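Mandelate racemase/muconate lactonizing enzyme-like protein (Roseovarius sp. TM1035, PDB 3RCY) probably catalyses a magnesium-dependent reaction on a carboxylate substrate, as relatives in the enolase superfamily do, though its own substrate is not established. Local coordinates at residues R125-T130 with G161-K166; S230-E235 with N331-E336; R5-I10 with V54-F59; W24-L29 with T36-C41. One frame throughout, in Å; residues are numbered along the deposited sequence.

Interaction 1: R125-T130 with G161-K166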
loop_
_atom_site.group_PDB
_atom_site.type_symbol
_atom_site.label_atom_id
_atom_site.label_comp_id
_atom_site.label_asym_id
_atom_site.label_seq_id
_atom_site.Cartn_x
_atom_site.Cartn_y
_atom_site.Cartn_z
ATOM N N ARG A 125 -35.138 20.724 10.536
ATOM C CA ARG A 125 -35.768 20.340 9.272
ATOM C C ARG A 125 -34.823 19.422 8.470
ATOM O O ARG A 125 -33.622 19.718 8.304
ATOM C CB ARG A 125 -36.184 21.567 8.436
ATOM C CG ARG A 125 -37.288 22.446 9.061
ATOM C CD ARG A 125 -38.369 22.866 8.047
ATOM N NE ARG A 125 -39.336 21.796 7.795
ATOM C CZ ARG A 125 -40.329 21.851 6.904
ATOM N NH1 ARG A 125 -41.143 20.809 6.759
ATOM N NH2 ARG A 125 -40.510 22.933 6.148
ATOM N N ILE A 126 -35.377 18.312 7.998
ATOM C CA ILE A 126 -34.613 17.302 7.277
ATOM C C ILE A 126 -34.892 17.420 5.777
ATOM O O ILE A 126 -36.044 17.404 5.346
ATOM C CB ILE A 126 -34.961 15.883 7.787
ATOM C CG1 ILE A 126 -34.644 15.767 9.292
ATOM C CG2 ILE A 126 -34.237 14.816 6.967
ATOM C CD1 ILE A 126 -35.448 14.684 10.032
ATOM N N ARG A 127 -33.834 17.559 4.993
ATOM C CA ARG A 127 -33.946 17.621 3.542
ATOM C C ARG A 127 -34.506 16.306 2.998
ATOM O O ARG A 127 -34.008 15.230 3.336
ATOM C CB ARG A 127 -32.576 17.901 2.942
ATOM C CG ARG A 127 -32.589 18.243 1.481
ATOM C CD ARG A 127 -31.183 18.617 1.020
ATOM N NE ARG A 127 -31.149 18.804 -0.424
ATOM C CZ ARG A 127 -30.044 18.869 -1.159
ATOM N NH1 ARG A 127 -28.848 18.745 -0.595
ATOM N NH2 ARG A 127 -30.143 19.044 -2.470
ATOM N N ALA A 128 -35.549 16.398 2.176
ATOM C CA ALA A 128 -36.174 15.217 1.580
ATOM C C ALA A 128 -35.912 15.144 0.083
ATOM O O ALA A 128 -35.628 16.161 -0.562
ATOM C CB ALA A 128 -37.692 15.214 1.844
ATOM N N TYR A 129 -36.016 13.944 -0.472
ATOM C CA TYR A 129 -36.037 13.790 -1.926
ATOM C C TYR A 129 -37.007 12.691 -2.337
ATOM O O TYR A 129 -37.454 11.897 -1.505
ATOM C CB TYR A 129 -34.634 13.506 -2.477
ATOM C CG TYR A 129 -34.137 12.069 -2.365
ATOM C CD1 TYR A 129 -33.369 11.667 -1.274
ATOM C CD2 TYR A 129 -34.395 11.125 -3.374
ATOM C CE1 TYR A 129 -32.882 10.374 -1.171
ATOM C CE2 TYR A 129 -33.912 9.817 -3.280
ATOM C CZ TYR A 129 -33.152 9.452 -2.172
ATOM O OH TYR A 129 -32.659 8.178 -2.050
ATOM N N THR A 130 -37.291 12.623 -3.629
ATOM C CA THR A 130 -38.145 11.569 -4.164
ATOM C C THR A 130 -37.622 11.081 -5.510
ATOM O O THR A 130 -36.899 11.808 -6.196
ATOM C CB THR A 130 -39.630 12.056 -4.278
ATOM O OG1 THR A 130 -40.456 11.010 -4.804
ATOM C CG2 THR A 130 -39.750 13.286 -5.154
ATOM N N GLY A 161 -41.245 22.156 -4.084
ATOM C CA GLY A 161 -40.216 22.399 -3.080
ATOM C C GLY A 161 -39.087 21.389 -2.927
ATOM O O GLY A 161 -38.160 21.636 -2.160
ATOM N N TYR A 162 -39.147 20.260 -3.633
ATOM C CA TYR A 162 -38.043 19.291 -3.584
ATOM C C TYR A 162 -36.746 19.902 -4.105
ATOM O O TYR A 162 -36.747 20.620 -5.116
ATOM C CB TYR A 162 -38.376 18.006 -4.340
ATOM C CG TYR A 162 -39.341 17.131 -3.583
ATOM C CD1 TYR A 162 -38.891 16.264 -2.586
ATOM C CD2 TYR A 162 -40.708 17.180 -3.850
ATOM C CE1 TYR A 162 -39.777 15.463 -1.875
ATOM C CE2 TYR A 162 -41.603 16.390 -3.143
ATOM C CZ TYR A 162 -41.131 15.534 -2.159
ATOM O OH TYR A 162 -42.024 14.756 -1.462
ATOM N N THR A 163 -35.656 19.636 -3.386
ATOM C CA THR A 163 -34.337 20.169 -3.718
ATOM C C THR A 163 -33.421 19.096 -4.321
ATOM O O THR A 163 -32.225 19.320 -4.527
ATOM C CB THR A 163 -33.658 20.786 -2.475
ATOM O OG1 THR A 163 -33.460 19.776 -1.484
ATOM C CG2 THR A 163 -34.512 21.925 -1.897
ATOM N N ALA A 164 -33.987 17.921 -4.586
ATOM C CA ALA A 164 -33.251 16.826 -5.208
ATOM C C ALA A 164 -34.243 15.806 -5.741
ATOM O O ALA A 164 -35.296 15.572 -5.129
ATOM C CB ALA A 164 -32.271 16.173 -4.205
ATOM N N VAL A 165 -33.914 15.226 -6.893
ATOM C CA VAL A 165 -34.774 14.246 -7.550
ATOM C C VAL A 165 -33.951 13.072 -8.047
ATOM O O VAL A 165 -32.814 13.253 -8.488
ATOM C CB VAL A 165 -35.594 14.860 -8.721
ATOM C CG1 VAL A 165 -36.553 15.930 -8.210
ATOM C CG2 VAL A 165 -34.690 15.430 -9.827
ATOM N N LYS A 166 -34.541 11.875 -7.979
ATOM C CA LYS A 166 -33.849 10.637 -8.342
ATOM C C LYS A 166 -34.533 9.915 -9.501
ATOM O O LYS A 166 -35.758 9.979 -9.655
ATOM C CB LYS A 166 -33.733 9.709 -7.125
ATOM C CG LYS A 166 -32.787 8.516 -7.345
ATOM C CD LYS A 166 -32.230 7.992 -6.027
ATOM C CE LYS A 166 -33.083 6.856 -5.462
ATOM N NZ LYS A 166 -32.476 6.346 -4.194
HETATM O O HOH W 1 -35.822 18.782 -0.623
#
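Arg127 meets Thr163 side-on, NE and NH2 each taking a different atom of the threonine. NE donates to Thr163 OG1 at 2.7 Å, with the oxygen 16° out of the guanidinium plane. NH2 reaches Thr163 O at 2.9 Å; here the acceptor lies in the guanidinium plane, while the donor stands well above the plane of the carbonyl. The chain of Arg127 is extended, with CG anti to the backbone N (chi1 -169°), which carries the guanidinium across to the neighbouring segment, and Asp205 pairs with NH2 as well. Strands 126-131 and 164-167 are parallel neighbours in the barrel sheet of the enolase-type C-terminal domain, and Lys166 N donates to Thr130 O at 3.0 Å between them. Tyr162 stands roughly perpendicular to Thr130: Thr130 CG2 sits over the centre of the ring, 3.8 Å from its centroid and 6° off the normal, a CH-pi contact. Farther along, Lys166 bends in mid-chain and runs past CE2 of the Tyr129 ring, bringing NZ into the ring plane, where it donates to Tyr129 OH at 2.8 Å. The same NZ forms salt bridges with Glu235 OE1 and Glu336 OE2.

Interaction 2: S230-E235 with N331-E336. With MG (magnesium ion), chain I.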
loop_
_atom_site.group_PDB
_atom_site.type_symbol
_atom_site.label_atom_id
_atom_site.label_comp_id
_atom_site.label_asym_id
_atom_site.label_seq_id
_atom_site.Cartn_x
_atom_site.Cartn_y
_atom_site.Cartn_z
ATOM N N SER A 230 -23.216 17.299 -13.458
ATOM C CA SER A 230 -22.958 17.448 -12.032
ATOM C C SER A 230 -23.982 16.713 -11.136
ATOM O O SER A 230 -24.549 17.308 -10.213
ATOM C CB SER A 230 -22.849 18.942 -11.661
ATOM O OG SER A 230 -22.449 19.077 -10.305
ATOM N N PRO A 231 -24.224 15.416 -11.403
ATOM C CA PRO A 231 -25.116 14.689 -10.486
ATOM C C PRO A 231 -24.542 14.654 -9.065
ATOM O O PRO A 231 -23.326 14.537 -8.889
ATOM C CB PRO A 231 -25.162 13.281 -11.080
ATOM C CG PRO A 231 -23.929 13.165 -11.912
ATOM C CD PRO A 231 -23.648 14.532 -12.437
ATOM N N LEU A 232 -25.408 14.779 -8.068
ATOM C CA LEU A 232 -24.970 14.805 -6.671
ATOM C C LEU A 232 -24.420 13.447 -6.222
ATOM O O LEU A 232 -23.465 13.388 -5.453
ATOM C CB LEU A 232 -26.099 15.291 -5.751
ATOM C CG LEU A 232 -25.784 15.482 -4.256
ATOM C CD1 LEU A 232 -26.683 16.521 -3.653
ATOM C CD2 LEU A 232 -25.926 14.164 -3.473
ATOM N N TRP A 233 -25.039 12.362 -6.685
ATOM C CA TRP A 233 -24.503 11.029 -6.425
ATOM C C TRP A 233 -24.785 10.039 -7.550
ATOM O O TRP A 233 -25.647 10.269 -8.394
ATOM C CB TRP A 233 -24.929 10.460 -5.049
ATOM C CG TRP A 233 -26.350 9.913 -4.909
ATOM C CD1 TRP A 233 -26.989 9.010 -5.728
ATOM C CD2 TRP A 233 -27.267 10.192 -3.839
ATOM N NE1 TRP A 233 -28.255 8.740 -5.243
ATOM C CE2 TRP A 233 -28.446 9.450 -4.085
ATOM C CE3 TRP A 233 -27.208 11.006 -2.698
ATOM C CZ2 TRP A 233 -29.559 9.505 -3.235
ATOM C CZ3 TRP A 233 -28.320 11.060 -1.851
ATOM C CH2 TRP A 233 -29.475 10.310 -2.128
ATOM N N TYR A 234 -24.025 8.950 -7.515
ATOM C CA TYR A 234 -24.108 7.832 -8.428
ATOM C C TYR A 234 -24.372 6.652 -7.503
ATOM O O TYR A 234 -23.484 6.226 -6.751
ATOM C CB TYR A 234 -22.759 7.690 -9.150
ATOM C CG TYR A 234 -22.649 6.691 -10.284
ATOM C CD1 TYR A 234 -23.783 6.100 -10.872
ATOM C CD2 TYR A 234 -21.393 6.366 -10.804
ATOM C CE1 TYR A 234 -23.654 5.207 -11.923
ATOM C CE2 TYR A 234 -21.251 5.471 -11.847
ATOM C CZ TYR A 234 -22.383 4.900 -12.411
ATOM O OH TYR A 234 -22.232 4.026 -13.459
ATOM N N GLU A 235 -25.603 6.149 -7.535
ATOM C CA GLU A 235 -26.057 5.150 -6.572
ATOM C C GLU A 235 -25.780 3.724 -7.039
ATOM O O GLU A 235 -25.936 3.415 -8.216
ATOM C CB GLU A 235 -27.555 5.332 -6.321
ATOM C CG GLU A 235 -28.134 4.454 -5.221
ATOM C CD GLU A 235 -29.466 4.989 -4.702
ATOM O OE1 GLU A 235 -29.727 6.202 -4.853
ATOM O OE2 GLU A 235 -30.239 4.194 -4.129
ATOM N N ASN A 331 -24.437 14.342 10.536
ATOM C CA ASN A 331 -24.037 14.049 9.155
ATOM C C ASN A 331 -25.165 13.492 8.270
ATOM O O ASN A 331 -24.978 12.518 7.534
ATOM C CB ASN A 331 -22.778 13.150 9.122
ATOM C CG ASN A 331 -22.969 11.821 9.867
ATOM O OD1 ASN A 331 -23.717 11.735 10.832
ATOM N ND2 ASN A 331 -22.261 10.794 9.429
ATOM N N ILE A 332 -26.337 14.107 8.354
ATOM C CA ILE A 332 -27.463 13.766 7.471
ATOM C C ILE A 332 -27.309 14.505 6.150
ATOM O O ILE A 332 -27.024 15.705 6.139
ATOM C CB ILE A 332 -28.852 14.118 8.110
ATOM C CG1 ILE A 332 -30.017 13.670 7.210
ATOM C CG2 ILE A 332 -28.983 15.624 8.371
ATOM C CD1 ILE A 332 -30.080 12.167 6.948
ATOM N N LEU A 333 -27.502 13.796 5.038
ATOM C CA LEU A 333 -27.586 14.446 3.727
ATOM C C LEU A 333 -29.052 14.721 3.375
ATOM O O LEU A 333 -29.461 15.873 3.273
ATOM C CB LEU A 333 -26.910 13.597 2.637
ATOM C CG LEU A 333 -27.007 14.054 1.169
ATOM C CD1 LEU A 333 -26.565 15.527 0.944
ATOM C CD2 LEU A 333 -26.187 13.117 0.317
ATOM N N MET A 334 -29.836 13.659 3.195
ATOM C CA MET A 334 -31.258 13.788 2.873
ATOM C C MET A 334 -32.000 12.468 3.121
ATOM O O MET A 334 -31.364 11.416 3.245
ATOM C CB MET A 334 -31.447 14.261 1.420
ATOM C CG MET A 334 -30.792 13.364 0.359
ATOM S SD MET A 334 -30.954 14.013 -1.323
ATOM C CE MET A 334 -29.718 15.313 -1.353
ATOM N N CYS A 335 -33.331 12.532 3.208
ATOM C CA CYS A 335 -34.165 11.342 3.412
ATOM C C CYS A 335 -35.027 11.051 2.200
ATOM O O CYS A 335 -35.853 11.878 1.804
ATOM C CB CYS A 335 -35.072 11.503 4.638
ATOM S SG CYS A 335 -34.258 11.140 6.187
ATOM N N GLU A 336 -34.842 9.869 1.621
ATOM C CA GLU A 336 -35.720 9.367 0.560
ATOM C C GLU A 336 -37.157 9.320 1.078
ATOM O O GLU A 336 -37.389 8.912 2.206
ATOM C CB GLU A 336 -35.259 7.965 0.136
ATOM C CG GLU A 336 -35.855 7.445 -1.167
ATOM C CD GLU A 336 -35.066 6.266 -1.749
ATOM O OE1 GLU A 336 -34.269 5.638 -1.014
ATOM O OE2 GLU A 336 -35.242 5.966 -2.954
HETATM MG MG MG I . -31.669 2.644 -4.786
HETATM O O HOH W 2 -31.461 5.096 -1.477
HETATM O O HOH W 3 -33.599 3.673 -3.942
HETATM O O HOH W 4 -31.960 3.737 -6.710
HETATM O O HOH W 5 -32.972 0.848 -5.392
HETATM O O HOH W 6 -30.293 1.294 -6.081
#
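Trp233 meets Leu333 and Met334 through the far end of its indole. From CB, the first torsion puts CG between the backbone N and the carbonyl carbon (chi1 77°), and the six-membered ring then points at the other segment. CE3 and CZ3 come first: Leu333 CD2 lies in the ring plane at their edge, 3.7 Å from CZ3. Next, CZ3 and CH2 come beside the Met334 sulfur, with SD 4.0 Å from CZ3 and 53° off the ring normal, an oblique Met-aromatic contact. On the pyrrole side, NE1 makes a weak bond to Glu235 OE1 at 3.0 Å. Glu235 OE2 binds the magnesium ion at 2.2 Å, so the indole borders a metal ligand. Water 2 donates to both Glu235 OE2 and Glu336 OE1, joining the two carboxylates. Leu232 CD1 and Met334 CE meet tip to tip at 4.0 Å. The packing lies inside the barrel where the chain enters strands 233-235 and 335-336, not neighbours in the sheet, with Leu207 of strand 205-208 and Tyr129 of strand 126-131 against it.

Interaction 3: R5-I10 with V54-F59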
loop_
_atom_site.group_PDB
_atom_site.type_symbol
_atom_site.label_atom_id
_atom_site.label_comp_id
_atom_site.label_asym_id
_atom_site.label_seq_id
_atom_site.Cartn_x
_atom_site.Cartn_y
_atom_site.Cartn_z
ATOM N N ARG A 5 -43.849 -8.657 25.212
ATOM C CA ARG A 5 -44.681 -9.842 25.391
ATOM C C ARG A 5 -45.285 -10.368 24.080
ATOM O O ARG A 5 -45.117 -11.541 23.764
ATOM C CB ARG A 5 -45.766 -9.596 26.450
ATOM C CG ARG A 5 -46.488 -10.880 26.906
ATOM C CD ARG A 5 -47.684 -10.586 27.814
ATOM N NE ARG A 5 -48.695 -9.779 27.129
ATOM C CZ ARG A 5 -49.595 -9.013 27.738
ATOM N NH1 ARG A 5 -49.627 -8.935 29.062
ATOM N NH2 ARG A 5 -50.461 -8.315 27.017
ATOM N N ASP A 6 -45.961 -9.510 23.315
ATOM C CA ASP A 6 -46.735 -9.975 22.155
ATOM C C ASP A 6 -46.177 -9.470 20.829
ATOM O O ASP A 6 -45.625 -8.370 20.761
ATOM C CB ASP A 6 -48.202 -9.543 22.264
ATOM C CG ASP A 6 -48.773 -9.745 23.654
ATOM O OD1 ASP A 6 -48.609 -10.851 24.212
ATOM O OD2 ASP A 6 -49.390 -8.796 24.188
ATOM N N LEU A 7 -46.349 -10.287 19.791
ATOM C CA LEU A 7 -46.014 -9.929 18.421
ATOM C C LEU A 7 -47.192 -10.175 17.479
ATOM O O LEU A 7 -47.795 -11.248 17.483
ATOM C CB LEU A 7 -44.797 -10.732 17.938
ATOM C CG LEU A 7 -44.500 -10.773 16.430
ATOM C CD1 LEU A 7 -44.085 -9.401 15.857
ATOM C CD2 LEU A 7 -43.434 -11.820 16.143
ATOM N N ASP A 8 -47.502 -9.165 16.675
ATOM C CA ASP A 8 -48.408 -9.322 15.551
ATOM C C ASP A 8 -47.672 -8.908 14.286
ATOM O O ASP A 8 -46.966 -7.894 14.273
ATOM C CB ASP A 8 -49.646 -8.454 15.740
ATOM C CG ASP A 8 -50.459 -8.872 16.937
ATOM O OD1 ASP A 8 -51.170 -9.882 16.836
ATOM O OD2 ASP A 8 -50.378 -8.205 17.988
ATOM N N ILE A 9 -47.822 -9.705 13.235
ATOM C CA ILE A 9 -47.230 -9.380 11.942
ATOM C C ILE A 9 -48.354 -9.116 10.951
ATOM O O ILE A 9 -49.293 -9.913 10.835
ATOM C CB ILE A 9 -46.330 -10.526 11.406
ATOM C CG1 ILE A 9 -45.242 -10.900 12.435
ATOM C CG2 ILE A 9 -45.716 -10.127 10.045
ATOM C CD1 ILE A 9 -44.576 -12.285 12.174
ATOM N N ILE A 10 -48.259 -7.997 10.242
ATOM C CA ILE A 10 -49.237 -7.662 9.218
ATOM C C ILE A 10 -48.521 -7.388 7.908
ATOM O O ILE A 10 -47.695 -6.477 7.820
ATOM C CB ILE A 10 -50.097 -6.431 9.612
ATOM C CG1 ILE A 10 -50.905 -6.714 10.884
ATOM C CG2 ILE A 10 -51.039 -6.045 8.462
ATOM C CD1 ILE A 10 -51.362 -5.444 11.597
ATOM N N VAL A 54 -39.721 -16.618 10.076
ATOM C CA VAL A 54 -38.409 -16.103 10.504
ATOM C C VAL A 54 -38.576 -15.071 11.624
ATOM O O VAL A 54 -37.900 -15.151 12.662
ATOM C CB VAL A 54 -37.614 -15.494 9.311
ATOM C CG1 VAL A 54 -36.370 -14.711 9.797
ATOM C CG2 VAL A 54 -37.209 -16.594 8.325
ATOM N N ILE A 55 -39.481 -14.111 11.405
ATOM C CA ILE A 55 -39.749 -13.041 12.378
ATOM C C ILE A 55 -40.228 -13.619 13.715
ATOM O O ILE A 55 -39.700 -13.268 14.771
ATOM C CB ILE A 55 -40.760 -12.011 11.811
ATOM C CG1 ILE A 55 -40.120 -11.235 10.652
ATOM C CG2 ILE A 55 -41.231 -11.044 12.890
ATOM C CD1 ILE A 55 -41.127 -10.526 9.747
ATOM N N GLU A 56 -41.203 -14.524 13.656
ATOM C CA GLU A 56 -41.718 -15.193 14.852
ATOM C C GLU A 56 -40.607 -15.914 15.627
ATOM O O GLU A 56 -40.552 -15.833 16.854
ATOM C CB GLU A 56 -42.867 -16.161 14.494
ATOM C CG GLU A 56 -44.185 -15.457 14.154
ATOM C CD GLU A 56 -45.254 -16.395 13.587
ATOM O OE1 GLU A 56 -44.972 -17.606 13.426
ATOM O OE2 GLU A 56 -46.379 -15.920 13.298
ATOM N N ASP A 57 -39.716 -16.594 14.902
ATOM C CA ASP A 57 -38.574 -17.281 15.514
ATOM C C ASP A 57 -37.650 -16.299 16.236
ATOM O O ASP A 57 -37.373 -16.461 17.425
ATOM C CB ASP A 57 -37.784 -18.067 14.462
ATOM C CG ASP A 57 -36.668 -18.901 15.069
ATOM O OD1 ASP A 57 -35.690 -18.319 15.583
ATOM O OD2 ASP A 57 -36.758 -20.145 15.023
ATOM N N VAL A 58 -37.176 -15.293 15.502
ATOM C CA VAL A 58 -36.290 -14.263 16.053
ATOM C C VAL A 58 -36.882 -13.628 17.320
ATOM O O VAL A 58 -36.204 -13.514 18.354
ATOM C CB VAL A 58 -35.988 -13.168 14.985
ATOM C CG1 VAL A 58 -35.284 -11.960 15.620
ATOM C CG2 VAL A 58 -35.127 -13.761 13.846
ATOM N N PHE A 59 -38.141 -13.200 17.233
ATOM C CA PHE A 59 -38.805 -12.610 18.388
ATOM C C PHE A 59 -38.902 -13.576 19.570
ATOM O O PHE A 59 -38.504 -13.230 20.678
ATOM C CB PHE A 59 -40.192 -12.064 18.037
ATOM C CG PHE A 59 -40.934 -11.509 19.227
ATOM C CD1 PHE A 59 -40.576 -10.279 19.774
ATOM C CD2 PHE A 59 -41.979 -12.226 19.812
ATOM C CE1 PHE A 59 -41.252 -9.758 20.882
ATOM C CE2 PHE A 59 -42.664 -11.714 20.923
ATOM C CZ PHE A 59 -42.293 -10.470 21.453
#
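The Phe59 ring takes Leu7 CB on one face, 3.6 Å above its plane and displaced from the ring centre, and has Arg5 O at its edge, 3.8 Å from CE2. The line from the ring centroid to Leu7 CB is 24° off the normal, which makes this a CH-pi contact. This is helix-on-sheet packing in the N-terminal capping domain of the enolase superfamily: helix 48-63 runs nearly antiparallel to edge strand 4-12, the axes of the short segments being 164° apart in direction and 9.8 Å apart at closest approach. A second flat group, the Arg5 guanidinium, lies edge-on to the carboxylate of Asp6 on the strand itself. NE donates to OD1 and NH2 to OD2, both as part of one salt bridge, and NH2 meets the syn lone pair of OD2. Both residues face Thr30 of the next strand, a classic beta bulge. Leu7 and Phe59 lie side by side, pointing opposite ways, and CD2 of the leucine reaches back to Phe59 CB and to Ile55. Leu98 of helix 89-110 also touches Leu7, and Leu29 of strand 24-31 touches both Leu7 and Phe59, adding to the apolar surroundings of the leucine. Farther along the strand, Ile9 points at the helix and holds its CG1 anti to the carbonyl carbon (chi1 -55°). This brings its CD1 to 3.6 Å from Ile55 CG2 and 3.8 Å from Glu56 CG.

Interaction 4: W24-L29 with T36-C41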
loop_
_atom_site.group_PDB
_atom_site.type_symbol
_atom_site.label_atom_id
_atom_site.label_comp_id
_atom_site.label_asym_id
_atom_site.label_seq_id
_atom_site.Cartn_x
_atom_site.Cartn_y
_atom_site.Cartn_z
ATOM N N TRP A 24 -45.554 -4.562 2.230
ATOM C CA TRP A 24 -44.759 -4.094 3.361
ATOM C C TRP A 24 -44.996 -5.017 4.545
ATOM O O TRP A 24 -46.120 -5.460 4.777
ATOM C CB TRP A 24 -45.133 -2.657 3.739
ATOM C CG TRP A 24 -44.985 -1.669 2.615
ATOM C CD1 TRP A 24 -44.083 -1.718 1.587
ATOM C CD2 TRP A 24 -45.753 -0.478 2.416
ATOM N NE1 TRP A 24 -44.250 -0.633 0.757
ATOM C CE2 TRP A 24 -45.267 0.143 1.243
ATOM C CE3 TRP A 24 -46.802 0.126 3.118
ATOM C CZ2 TRP A 24 -45.798 1.340 0.752
ATOM C CZ3 TRP A 24 -47.327 1.323 2.632
ATOM C CH2 TRP A 24 -46.828 1.911 1.457
ATOM N N ILE A 25 -43.932 -5.312 5.282
ATOM C CA ILE A 25 -44.019 -6.220 6.421
ATOM C C ILE A 25 -43.981 -5.397 7.698
ATOM O O ILE A 25 -42.923 -4.922 8.112
ATOM C CB ILE A 25 -42.888 -7.286 6.421
ATOM C CG1 ILE A 25 -42.931 -8.114 5.127
ATOM C CG2 ILE A 25 -43.023 -8.203 7.646
ATOM C CD1 ILE A 25 -41.649 -8.923 4.857
ATOM N N LEU A 26 -45.149 -5.226 8.305
ATOM C CA LEU A 26 -45.270 -4.462 9.541
ATOM C C LEU A 26 -45.251 -5.399 10.739
ATOM O O LEU A 26 -45.818 -6.497 10.687
ATOM C CB LEU A 26 -46.566 -3.639 9.540
ATOM C CG LEU A 26 -46.857 -2.786 8.292
ATOM C CD1 LEU A 26 -48.199 -2.089 8.449
ATOM C CD2 LEU A 26 -45.741 -1.767 8.024
ATOM N N VAL A 27 -44.588 -4.971 11.809
ATOM C CA VAL A 27 -44.620 -5.707 13.074
ATOM C C VAL A 27 -45.160 -4.810 14.184
ATOM O O VAL A 27 -44.831 -3.626 14.260
ATOM C CB VAL A 27 -43.232 -6.313 13.457
ATOM C CG1 VAL A 27 -42.805 -7.349 12.430
ATOM C CG2 VAL A 27 -42.148 -5.214 13.608
ATOM N N LYS A 28 -46.002 -5.379 15.031
ATOM C CA LYS A 28 -46.569 -4.653 16.148
ATOM C C LYS A 28 -46.198 -5.427 17.407
ATOM O O LYS A 28 -46.541 -6.604 17.547
ATOM C CB LYS A 28 -48.092 -4.552 15.976
ATOM C CG LYS A 28 -48.867 -3.929 17.139
ATOM C CD LYS A 28 -50.338 -4.383 17.050
ATOM C CE LYS A 28 -51.215 -3.815 18.142
ATOM N NZ LYS A 28 -52.646 -4.159 17.848
ATOM N N LEU A 29 -45.465 -4.772 18.300
ATOM C CA LEU A 29 -45.079 -5.372 19.567
ATOM C C LEU A 29 -45.883 -4.758 20.699
ATOM O O LEU A 29 -46.200 -3.570 20.672
ATOM C CB LEU A 29 -43.579 -5.188 19.836
ATOM C CG LEU A 29 -42.587 -5.849 18.876
ATOM C CD1 LEU A 29 -41.160 -5.638 19.358
ATOM C CD2 LEU A 29 -42.881 -7.331 18.728
ATOM N N THR A 36 -47.744 -0.277 23.035
ATOM C CA THR A 36 -47.578 -0.859 21.707
ATOM C C THR A 36 -46.560 -0.075 20.891
ATOM O O THR A 36 -46.474 1.148 21.003
ATOM C CB THR A 36 -48.917 -0.933 20.934
ATOM O OG1 THR A 36 -49.455 0.388 20.786
ATOM C CG2 THR A 36 -49.924 -1.814 21.666
ATOM N N GLY A 37 -45.786 -0.798 20.084
ATOM C CA GLY A 37 -44.813 -0.201 19.184
ATOM C C GLY A 37 -44.902 -0.827 17.809
ATOM O O GLY A 37 -45.188 -2.024 17.677
ATOM N N TRP A 38 -44.665 -0.013 16.787
ATOM C CA TRP A 38 -44.718 -0.466 15.406
ATOM C C TRP A 38 -43.354 -0.382 14.738
ATOM O O TRP A 38 -42.592 0.562 14.963
ATOM C CB TRP A 38 -45.735 0.346 14.605
ATOM C CG TRP A 38 -47.171 0.032 14.938
ATOM C CD1 TRP A 38 -47.922 0.578 15.942
ATOM C CD2 TRP A 38 -48.030 -0.894 14.253
ATOM N NE1 TRP A 38 -49.195 0.046 15.928
ATOM C CE2 TRP A 38 -49.288 -0.859 14.903
ATOM C CE3 TRP A 38 -47.857 -1.756 13.159
ATOM C CZ2 TRP A 38 -50.371 -1.643 14.488
ATOM C CZ3 TRP A 38 -48.940 -2.538 12.746
ATOM C CH2 TRP A 38 -50.180 -2.476 13.415
ATOM N N GLY A 39 -43.064 -1.384 13.916
ATOM C CA GLY A 39 -41.818 -1.464 13.176
ATOM C C GLY A 39 -42.094 -1.988 11.786
ATOM O O GLY A 39 -43.236 -2.346 11.456
ATOM N N GLU A 40 -41.056 -2.030 10.960
ATOM C CA GLU A 40 -41.205 -2.510 9.591
ATOM C C GLU A 40 -39.959 -3.283 9.168
ATOM O O GLU A 40 -38.839 -2.799 9.341
ATOM C CB GLU A 40 -41.488 -1.336 8.647
ATOM C CG GLU A 40 -41.630 -1.742 7.185
ATOM C CD GLU A 40 -42.276 -0.674 6.317
ATOM O OE1 GLU A 40 -42.658 0.409 6.829
ATOM O OE2 GLU A 40 -42.392 -0.938 5.098
ATOM N N CYS A 41 -40.157 -4.500 8.664
ATOM C CA CYS A 41 -39.044 -5.323 8.187
ATOM C C CYS A 41 -38.838 -5.143 6.691
ATOM O O CYS A 41 -39.798 -5.015 5.932
ATOM C CB CYS A 41 -39.279 -6.805 8.493
ATOM S SG CYS A 41 -39.452 -7.173 10.246
HETATM O O HOH W 7 -41.650 -3.708 4.506
#
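The beta hairpin of strands 24-31 and 36-41 brings Lys28 and Trp38 together as a non-hydrogen-bonded antiparallel pair. Lys28 CB stands over the six-membered ring of Trp38, 3.7 Å from its centroid and 3° off the normal, a CH-pi contact; CG also lies over this face, and CD comes to 3.8 Å from Trp38 CZ2. Extended beyond CG, the lysine takes NZ past the indole to a salt bridge with Glu372. Leu26 CB meets the ring edge at Trp38 CZ3, 4.1 Å away. Val27 N donates to Gly39 O at 3.0 Å and Gly39 N to Val27 O at 2.9 Å; Leu29 and Gly37 pair likewise. On the opposite face, Val27 CG1 packs on Cys41 SG at 4.0 Å. The Glu40 carboxylate packs against the start of the Trp24 side chain, OE2 3.5 Å from Trp24 CB and its plane 45° from the ring, while OE2 accepts from Gly315 N and from water 7, which also bonds Ile25 N and Cys41 O. The Val27 face packs on helices 48-63 and 89-110, and the Lys28 and Glu40 face reaches Glu318 and Glu372, as in the three-stranded antiparallel sheet of the enolase-superfamily N-terminal domain.

From the N terminus, strand 4-12 opens the loop that interaction 3 closes on helix 48-63, and interaction 4, the 24-29/36-41 hairpin, is nested inside it. The two touch, since strands 4-12 and 24-31 are neighbours in one sheet; their centres lie about 9 Å apart. The chain then passes through helix 89-110 into the barrel, where interaction 1 closes a loop of 30 residues between adjacent strands. Interaction 2 follows in series, spanning 95 residues, and it meets interaction 1 through a probable Arg127–Cys335 backbone bond and again at the metal site. No contacts cross. Interactions 3 and 4 lie in the N-terminal domain, 1 and 2 in the barrel that carries the metal.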